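Local coordinates for UPF0033 domain-containing protein (Desulfitobacterium hafniense, PDB 3HZ7) that is of unknown function, its N-terminal SirA-like domain belonging to the TusA family and so perhaps acting as a sulfur carrier, at residues Q43-Q46 against K47-E50. Numbering follows the deposited sequence.
Sequences QNLQ and KMAE
K47 folds back along Q43, one turn earlier in the same helix, and the two side chains run side by side in the same direction. The first torsion of K47 (chi1 -55°) sets CG beside its own backbone N and close against the preceding turn, a tight 2.9 Å from Q43 O. Bends at chi2 and chi4 then carry NZ alongside Q43, to 3.9 Å from Q43 CB and 4.0 Å from Q43 OE1, a separation too long for direct hydrogen bonding.

Four i to i+4 backbone hydrogen bonds tie the two turns. K47 N donates to Q43 O (2.9 Å), M48 N to N44 O (3.0 Å), A49 N to L45 O and E50 N to Q46 O, the last nearly straight at 170°. These consecutive bonds are the regular alpha-helical pattern of helix 39-52, which packs beside helix 13-23 on the four-stranded mixed sheet of the alpha-beta TusA-like fold. The side-chain amide of Q46 finds its polar partner on the edge strand 55-60, where NE2 hydrogen-bonds to S56 OG.

The apolar pair is L45 with selenomethionine M48, on the side that faces the sheet and helix 13-23. L45 CD2 meets M48 CE at 4.2 Å; with CG of M48 anti to the backbone N (chi1 176°), bends at chi2 and chi3 bring the methyl back beside the leucine. Both side chains touch A18 of helix 13-23, while L45 reaches V34, V36 and V68 and M48 reaches I70 on the sheet. A49, buried like L45, packs on I70 and S56.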
loop_
_atom_site.group_PDB
_atom_site.type_symbol
_atom_site.label_atom_id
_atom_site.label_comp_id
_atom_site.label_asym_id
_atom_site.label_seq_id
_atom_site.Cartn_x
_atom_site.Cartn_y
_atom_site.Cartn_z
ATOM N N GLN A 43 6.675 5.512 3.169
ATOM C CA GLN A 43 7.642 4.810 3.999
ATOM C C GLN A 43 6.971 3.854 4.955
ATOM O O GLN A 43 7.421 2.716 5.168
ATOM C CB GLN A 43 8.454 5.814 4.841
ATOM C CG GLN A 43 9.193 6.867 4.045
ATOM C CD GLN A 43 9.787 7.925 4.951
ATOM O OE1 GLN A 43 10.379 7.604 5.965
ATOM N NE2 GLN A 43 9.627 9.186 4.583
ATOM N N ASN A 44 5.908 4.326 5.584
ATOM C CA ASN A 44 5.199 3.472 6.528
ATOM C C ASN A 44 4.624 2.247 5.812
ATOM O O ASN A 44 4.713 1.122 6.306
ATOM C CB ASN A 44 4.099 4.280 7.250
ATOM C CG ASN A 44 4.695 5.244 8.234
ATOM O OD1 ASN A 44 5.846 5.058 8.645
ATOM N ND2 ASN A 44 3.938 6.274 8.628
ATOM N N LEU A 45 4.060 2.484 4.638
ATOM C CA LEU A 45 3.521 1.374 3.835
ATOM C C LEU A 45 4.611 0.373 3.460
ATOM O O LEU A 45 4.359 -0.829 3.534
ATOM C CB LEU A 45 2.808 1.925 2.582
ATOM C CG LEU A 45 1.426 2.554 2.828
ATOM C CD1 LEU A 45 1.054 3.431 1.599
ATOM C CD2 LEU A 45 0.379 1.452 3.070
ATOM N N GLN A 46 5.822 0.836 3.074
ATOM C CA GLN A 46 6.891 -0.118 2.724
ATOM C C GLN A 46 7.447 -0.892 3.921
ATOM O O GLN A 46 7.753 -2.097 3.835
ATOM C CB GLN A 46 8.045 0.570 1.977
ATOM C CG GLN A 46 7.623 1.071 0.607
ATOM C CD GLN A 46 8.771 1.262 -0.351
ATOM O OE1 GLN A 46 9.682 2.065 -0.118
ATOM N NE2 GLN A 46 8.713 0.526 -1.466
ATOM N N LYS A 47 7.559 -0.220 5.054
ATOM C CA LYS A 47 8.056 -0.905 6.280
ATOM C C LYS A 47 7.066 -2.006 6.686
ATOM O O LYS A 47 7.463 -3.113 7.108
ATOM C CB LYS A 47 8.217 0.103 7.432
ATOM C CG LYS A 47 9.145 1.326 7.069
ATOM C CD LYS A 47 10.104 1.648 8.207
ATOM C CE LYS A 47 10.963 2.890 7.972
ATOM N NZ LYS A 47 10.155 4.156 7.928
HETATM N N MSE A 48 5.770 -1.718 6.539
HETATM C CA MSE A 48 4.734 -2.715 6.863
HETATM C C MSE A 48 4.820 -3.838 5.875
HETATM O O MSE A 48 4.698 -5.017 6.244
HETATM C CB MSE A 48 3.333 -2.063 6.830
HETATM C CG MSE A 48 2.176 -3.037 7.062
HETATM SE SE MSE A 48 1.487 -3.955 5.415
HETATM C CE MSE A 48 0.660 -2.394 4.651
ATOM N N ALA A 49 5.055 -3.506 4.595
ATOM C CA ALA A 49 5.142 -4.577 3.585
ATOM C C ALA A 49 6.376 -5.478 3.867
ATOM O O ALA A 49 6.292 -6.715 3.819
ATOM C CB ALA A 49 5.248 -3.963 2.156
ATOM N N GLU A 50 7.528 -4.858 4.123
ATOM C CA GLU A 50 8.718 -5.665 4.393
ATOM C C GLU A 50 8.405 -6.464 5.646
ATOM O O GLU A 50 8.594 -7.683 5.663
ATOM C CB GLU A 50 9.981 -4.797 4.571
ATOM C CG GLU A 50 10.051 -3.975 5.839
ATOM C CD GLU A 50 11.460 -3.443 6.122
ATOM O OE1 GLU A 50 12.376 -4.275 6.332
ATOM O OE2 GLU A 50 11.654 -2.201 6.139
#